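Local coordinates for uncharacterized protein (Acinetobacter baumannii, PDB 4PAR) that cuts DNA as a restriction endonuclease that depends on 5-hydroxymethylcytosine, probably pairing a nuclease domain with an SRA-like domain that recognises the modified base, at residues Leu37-Val45 against Phe163-Tyr172. The protein carries 3 engineered substitutions. Residues are numbered along the deposited sequence; the frame is centred on the assembly and turned at random.
Sequences LNDFTLKFV and FKEWNIETEY
Lys43 and Trp166 show how a lysine can use its hydrocarbon and its charge on two different partners. Lys43 CB lies over one face of the indole, 3.6 Å from the centroid of the five-membered ring of Trp166 and 14° off its normal, a CH-pi contact. With CG of Lys43 anti to the backbone N (chi1 -177°) and the rest of the chain extended, the lysine runs straight on past the indole: Lys43 CG approaches Trp166 CE2, and Lys43 CD reaches to 3.6 Å from Trp166 NE1. The ammonium is thereby carried beyond the ring, where Lys43 NZ forms a long salt bridge with Glu171 OE1 at 3.5 Å; the carboxylate carbon of Glu171 itself lies at the indole edge, in the ring plane. At another part of that edge, Phe40 O sits near the plane beside Trp166 CE3, and Tyr12 and Leu9 of helix 7-16 also touch the indole.

This packing joins the loop between helix 26-37 and strand 45-51, in the PvuRts1I-like nuclease region of the PDDEXK clan, to the segment that follows the long helix 136-159 and runs into the short helix 168-171. The backbones meet through Trp166 N, whose bond to Thr41 O is weak (3.2 Å, 132°).

Thr41 is positioned by an Asx turn: Asp39 OD1 accepts both Thr41 N, at 2.9 Å, and the threonine hydroxyl, two donors arriving from the same face of the carboxylate. Asp39 OD2 is also paired, with Lys154 of helix 136-159. Next to Thr41, Phe163 crosses Leu42 at about a right angle, its CZ 4.0 Å from Leu42 CD1, and also comes close to the Thr41 hydroxyl, while Ile158 packs against the phenyl ring from helix 136-159.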
ATOM      1  N   LEU F  37       4.977  -5.839  35.743  1.00 71.13           N
ATOM      2  CA  LEU F  37       6.368  -6.265  35.805  1.00 70.50           C
ATOM      3  C   LEU F  37       7.296  -5.053  35.831  1.00 78.04           C
ATOM      4  O   LEU F  37       8.113  -4.908  36.734  1.00 72.40           O
ATOM      5  CB  LEU F  37       6.702  -7.166  34.615  1.00 62.70           C
ATOM      6  CG  LEU F  37       8.166  -7.503  34.316  1.00 65.38           C
ATOM      7  CD1 LEU F  37       8.860  -8.126  35.519  1.00 80.72           C
ATOM      8  CD2 LEU F  37       8.250  -8.430  33.117  1.00 54.27           C
ATOM      9  N   ASN F  38       7.154  -4.209  34.811  1.00 89.93           N
ATOM     10  CA  ASN F  38       7.921  -2.970  34.603  1.00100.32           C
ATOM     11  C   ASN F  38       9.429  -3.100  34.905  1.00 97.00           C
ATOM     12  O   ASN F  38      10.060  -2.212  35.479  1.00 84.59           O
ATOM     13  CB  ASN F  38       7.250  -1.787  35.351  1.00 93.06           C
ATOM     14  CG  ASN F  38       7.734  -1.584  36.777  1.00108.02           C
ATOM     15  OD1 ASN F  38       7.884  -0.468  37.258  1.00127.06           O
ATOM     16  ND2 ASN F  38       7.998  -2.695  37.456  1.00 74.83           N
ATOM     17  N   ASP F  39      10.002  -4.220  34.472  1.00 94.41           N
ATOM     18  CA  ASP F  39      11.451  -4.375  34.391  1.00 87.15           C
ATOM     19  C   ASP F  39      11.853  -4.317  32.925  1.00 90.95           C
ATOM     20  O   ASP F  39      11.546  -5.227  32.154  1.00108.35           O
ATOM     21  CB  ASP F  39      11.911  -5.693  35.017  1.00100.96           C
ATOM     22  CG  ASP F  39      13.432  -5.842  35.038  1.00120.53           C
ATOM     23  OD1 ASP F  39      14.139  -5.057  34.370  1.00124.76           O
ATOM     24  OD2 ASP F  39      13.921  -6.761  35.728  1.00122.12           O
ATOM     25  N   PHE F  40      12.539  -3.249  32.536  1.00 84.60           N
ATOM     26  CA  PHE F  40      12.892  -3.068  31.135  1.00 81.32           C
ATOM     27  C   PHE F  40      14.306  -3.530  30.796  1.00 90.67           C
ATOM     28  O   PHE F  40      14.768  -3.370  29.668  1.00100.94           O
ATOM     29  CB  PHE F  40      12.662  -1.616  30.736  1.00 80.50           C
ATOM     30  CG  PHE F  40      11.209  -1.250  30.702  1.00 95.54           C
ATOM     31  CD1 PHE F  40      10.577  -0.767  31.835  1.00104.10           C
ATOM     32  CD2 PHE F  40      10.461  -1.449  29.555  1.00 81.70           C
ATOM     33  CE1 PHE F  40       9.232  -0.454  31.814  1.00 86.63           C
ATOM     34  CE2 PHE F  40       9.118  -1.140  29.527  1.00 57.99           C
ATOM     35  CZ  PHE F  40       8.503  -0.641  30.658  1.00 73.38           C
ATOM     36  N   THR F  41      14.988  -4.127  31.766  1.00 89.05           N
ATOM     37  CA  THR F  41      16.184  -4.893  31.445  1.00104.56           C
ATOM     38  C   THR F  41      15.751  -6.161  30.707  1.00 95.68           C
ATOM     39  O   THR F  41      16.574  -6.873  30.130  1.00 95.46           O
ATOM     40  CB  THR F  41      17.001  -5.262  32.698  1.00120.43           C
ATOM     41  OG1 THR F  41      16.235  -6.137  33.535  1.00127.31           O
ATOM     42  CG2 THR F  41      17.376  -4.012  33.479  1.00123.62           C
ATOM     43  N   LEU F  42      14.447  -6.424  30.731  1.00 74.19           N
ATOM     44  CA  LEU F  42      13.854  -7.554  30.028  1.00 68.41           C
ATOM     45  C   LEU F  42      13.298  -7.141  28.670  1.00 59.71           C
ATOM     46  O   LEU F  42      12.318  -6.407  28.594  1.00 66.16           O
ATOM     47  CB  LEU F  42      12.734  -8.173  30.866  1.00 57.33           C
ATOM     48  CG  LEU F  42      13.068  -9.364  31.762  1.00 67.65           C
ATOM     49  CD1 LEU F  42      14.311  -9.102  32.594  1.00 76.17           C
ATOM     50  CD2 LEU F  42      11.879  -9.664  32.656  1.00 68.94           C
ATOM     51  N   LYS F  43      13.915  -7.620  27.597  1.00 65.83           N
ATOM     52  CA  LYS F  43      13.392  -7.353  26.266  1.00 58.78           C
ATOM     53  C   LYS F  43      12.133  -8.177  26.067  1.00 53.32           C
ATOM     54  O   LYS F  43      12.033  -9.290  26.584  1.00 68.00           O
ATOM     55  CB  LYS F  43      14.432  -7.673  25.185  1.00 59.32           C
ATOM     56  CG  LYS F  43      13.982  -7.343  23.769  1.00 55.68           C
ATOM     57  CD  LYS F  43      15.086  -7.579  22.748  1.00 56.60           C
ATOM     58  CE  LYS F  43      14.592  -7.310  21.332  1.00 69.40           C
ATOM     59  NZ  LYS F  43      15.655  -7.504  20.305  1.00 84.18           N
ATOM     60  N   PHE F  44      11.164  -7.627  25.343  1.00 46.08           N
ATOM     61  CA  PHE F  44       9.943  -8.370  25.047  1.00 42.75           C
ATOM     62  C   PHE F  44       9.458  -8.105  23.627  1.00 45.94           C
ATOM     63  O   PHE F  44       9.759  -7.064  23.036  1.00 51.50           O
ATOM     64  CB  PHE F  44       8.843  -8.035  26.058  1.00 42.50           C
ATOM     65  CG  PHE F  44       8.351  -6.616  25.981  1.00 48.50           C
ATOM     66  CD1 PHE F  44       7.344  -6.260  25.097  1.00 41.39           C
ATOM     67  CD2 PHE F  44       8.876  -5.647  26.808  1.00 47.06           C
ATOM     68  CE1 PHE F  44       6.894  -4.969  25.029  1.00 49.75           C
ATOM     69  CE2 PHE F  44       8.425  -4.350  26.740  1.00 55.43           C
ATOM     70  CZ  PHE F  44       7.434  -4.011  25.851  1.00 59.13           C
ATOM     71  N   VAL F  45       8.714  -9.063  23.080  1.00 39.15           N
ATOM     72  CA  VAL F  45       8.174  -8.953  21.728  1.00 48.09           C
ATOM     73  C   VAL F  45       6.704  -9.370  21.737  1.00 55.02           C
ATOM     74  O   VAL F  45       6.343 -10.372  22.358  1.00 70.33           O
ATOM     75  CB  VAL F  45       8.952  -9.840  20.718  1.00 43.64           C
ATOM     76  CG1 VAL F  45       8.511  -9.551  19.292  1.00 56.30           C
ATOM     77  CG2 VAL F  45      10.444  -9.643  20.857  1.00 41.43           C
ATOM     78  N   PHE F 163      22.839 -14.010  32.651  1.00123.03           N
ATOM     79  CA  PHE F 163      21.894 -12.967  32.254  1.00121.82           C
ATOM     80  C   PHE F 163      22.581 -11.722  31.704  1.00114.79           C
ATOM     81  O   PHE F 163      23.471 -11.154  32.339  1.00130.07           O
ATOM     82  CB  PHE F 163      21.001 -12.576  33.434  1.00124.49           C
ATOM     83  CG  PHE F 163      20.056 -11.442  33.135  1.00120.81           C
ATOM     84  CD1 PHE F 163      18.870 -11.671  32.458  1.00116.84           C
ATOM     85  CD2 PHE F 163      20.352 -10.149  33.537  1.00123.29           C
ATOM     86  CE1 PHE F 163      17.997 -10.633  32.184  1.00112.77           C
ATOM     87  CE2 PHE F 163      19.482  -9.106  33.267  1.00124.12           C
ATOM     88  CZ  PHE F 163      18.304  -9.349  32.589  1.00113.90           C
ATOM     89  N   LYS F 164      22.145 -11.302  30.521  1.00 94.51           N
ATOM     90  CA  LYS F 164      22.672 -10.111  29.870  1.00 94.10           C
ATOM     91  C   LYS F 164      21.576  -9.064  29.733  1.00102.19           C
ATOM     92  O   LYS F 164      20.613  -9.260  28.989  1.00108.21           O
ATOM     93  CB  LYS F 164      23.255 -10.465  28.498  1.00 92.40           C
ATOM     94  CG  LYS F 164      24.587 -11.210  28.564  1.00115.24           C
ATOM     95  CD  LYS F 164      24.937 -11.882  27.242  1.00110.93           C
ATOM     96  CE  LYS F 164      24.198 -13.204  27.085  1.00107.13           C
ATOM     97  NZ  LYS F 164      24.583 -14.183  28.142  1.00106.08           N
ATOM     98  N   GLU F 165      21.717  -7.953  30.450  1.00107.65           N
ATOM     99  CA  GLU F 165      20.669  -6.939  30.463  1.00101.66           C
ATOM    100  C   GLU F 165      20.509  -6.315  29.084  1.00 93.22           C
ATOM    101  O   GLU F 165      21.428  -6.323  28.266  1.00 94.09           O
ATOM    102  CB  GLU F 165      20.954  -5.862  31.512  1.00101.45           C
ATOM    103  CG  GLU F 165      22.172  -5.008  31.246  1.00112.77           C
ATOM    104  CD  GLU F 165      22.361  -3.948  32.315  1.00133.58           C
ATOM    105  OE1 GLU F 165      21.491  -3.844  33.207  1.00124.12           O
ATOM    106  OE2 GLU F 165      23.378  -3.223  32.266  1.00150.77           O
ATOM    107  N   TRP F 166      19.323  -5.782  28.831  1.00 90.89           N
ATOM    108  CA  TRP F 166      18.944  -5.333  27.502  1.00 88.92           C
ATOM    109  C   TRP F 166      19.337  -3.881  27.238  1.00104.37           C
ATOM    110  O   TRP F 166      19.081  -3.000  28.062  1.00106.09           O
ATOM    111  CB  TRP F 166      17.441  -5.527  27.330  1.00 84.48           C
ATOM    112  CG  TRP F 166      16.879  -5.030  26.048  1.00 93.90           C
ATOM    113  CD1 TRP F 166      17.452  -5.092  24.812  1.00 92.15           C
ATOM    114  CD2 TRP F 166      15.613  -4.388  25.874  1.00 85.08           C
ATOM    115  NE1 TRP F 166      16.617  -4.526  23.876  1.00 89.02           N
ATOM    116  CE2 TRP F 166      15.482  -4.086  24.506  1.00 80.40           C
ATOM    117  CE3 TRP F 166      14.577  -4.042  26.744  1.00 81.06           C
ATOM    118  CZ2 TRP F 166      14.356  -3.457  23.990  1.00 77.79           C
ATOM    119  CZ3 TRP F 166      13.463  -3.421  26.231  1.00 79.72           C
ATOM    120  CH2 TRP F 166      13.360  -3.132  24.867  1.00 78.06           C
ATOM    121  N   ASN F 167      19.971  -3.640  26.092  1.00110.60           N
ATOM    122  CA  ASN F 167      20.292  -2.281  25.660  1.00111.29           C
ATOM    123  C   ASN F 167      20.023  -2.050  24.172  1.00105.68           C
ATOM    124  O   ASN F 167      20.585  -2.737  23.321  1.00101.56           O
ATOM    125  CB  ASN F 167      21.752  -1.954  25.968  1.00100.66           C
ATOM    126  CG  ASN F 167      22.094  -0.506  25.673  1.00109.44           C
ATOM    127  OD1 ASN F 167      21.239   0.378  25.756  1.00109.70           O
ATOM    128  ND2 ASN F 167      23.348  -0.257  25.319  1.00118.52           N
ATOM    129  N   ILE F 168      19.180  -1.066  23.867  1.00103.97           N
ATOM    130  CA  ILE F 168      18.826  -0.747  22.484  1.00 98.76           C
ATOM    131  C   ILE F 168      20.026  -0.288  21.665  1.00108.29           C
ATOM    132  O   ILE F 168      20.278  -0.797  20.572  1.00120.58           O
ATOM    133  CB  ILE F 168      17.751   0.356  22.415  1.00 95.82           C
ATOM    134  CG1 ILE F 168      16.393  -0.189  22.841  1.00 94.72           C
ATOM    135  CG2 ILE F 168      17.640   0.896  21.000  1.00106.72           C
ATOM    136  CD1 ILE F 168      15.807  -1.168  21.847  1.00 96.98           C
ATOM    137  N   GLU F 169      20.758   0.680  22.208  1.00107.01           N
ATOM    138  CA  GLU F 169      21.874   1.311  21.514  1.00121.04           C
ATOM    139  C   GLU F 169      22.949   0.316  21.058  1.00126.99           C
ATOM    140  O   GLU F 169      23.425   0.385  19.926  1.00136.05           O
ATOM    141  CB  GLU F 169      22.497   2.378  22.419  1.00125.99           C
ATOM    142  CG  GLU F 169      23.463   3.328  21.727  1.00127.14           C
ATOM    143  CD  GLU F 169      23.913   4.458  22.641  1.00141.19           C
ATOM    144  OE1 GLU F 169      23.479   4.486  23.813  1.00141.20           O
ATOM    145  OE2 GLU F 169      24.699   5.320  22.190  1.00149.78           O
ATOM    146  N   THR F 170      23.323  -0.609  21.937  1.00115.66           N
ATOM    147  CA  THR F 170      24.458  -1.491  21.675  1.00107.75           C
ATOM    148  C   THR F 170      24.143  -2.836  21.019  1.00104.11           C
ATOM    149  O   THR F 170      25.059  -3.548  20.615  1.00105.22           O
ATOM    150  CB  THR F 170      25.218  -1.792  22.978  1.00113.88           C
ATOM    151  OG1 THR F 170      24.288  -2.182  23.996  1.00114.17           O
ATOM    152  CG2 THR F 170      25.995  -0.569  23.440  1.00122.31           C
ATOM    153  N   GLU F 171      22.871  -3.197  20.903  1.00 94.19           N
ATOM    154  CA  GLU F 171      22.543  -4.555  20.470  1.00 90.13           C
ATOM    155  C   GLU F 171      22.660  -4.766  18.956  1.00 89.59           C
ATOM    156  O   GLU F 171      22.903  -5.884  18.506  1.00 90.01           O
ATOM    157  CB  GLU F 171      21.139  -4.946  20.942  1.00101.53           C
ATOM    158  CG  GLU F 171      19.994  -4.312  20.175  1.00103.58           C
ATOM    159  CD  GLU F 171      18.659  -4.943  20.521  1.00111.36           C
ATOM    160  OE1 GLU F 171      18.651  -5.930  21.287  1.00103.56           O
ATOM    161  OE2 GLU F 171      17.618  -4.454  20.031  1.00128.78           O
ATOM    162  N   TYR F 172      22.486  -3.709  18.171  1.00 94.97           N
ATOM    163  CA  TYR F 172      22.599  -3.820  16.716  1.00 98.87           C
ATOM    164  C   TYR F 172      23.993  -3.433  16.212  1.00110.02           C
ATOM    165  O   TYR F 172      24.278  -3.508  15.015  1.00103.91           O
ATOM    166  CB  TYR F 172      21.529  -2.961  16.038  1.00 99.91           C
ATOM    167  CG  TYR F 172      20.126  -3.481  16.252  1.00103.41           C
ATOM    168  CD1 TYR F 172      19.870  -4.844  16.244  1.00 98.25           C
ATOM    169  CD2 TYR F 172      19.063  -2.614  16.478  1.00 93.15           C
ATOM    170  CE1 TYR F 172      18.593  -5.335  16.444  1.00 86.48           C
ATOM    171  CE2 TYR F 172      17.779  -3.097  16.679  1.00 81.86           C
ATOM    172  CZ  TYR F 172      17.551  -4.460  16.661  1.00 85.57           C
ATOM    173  OH  TYR F 172      16.281  -4.960  16.858  1.00 97.66           O
TER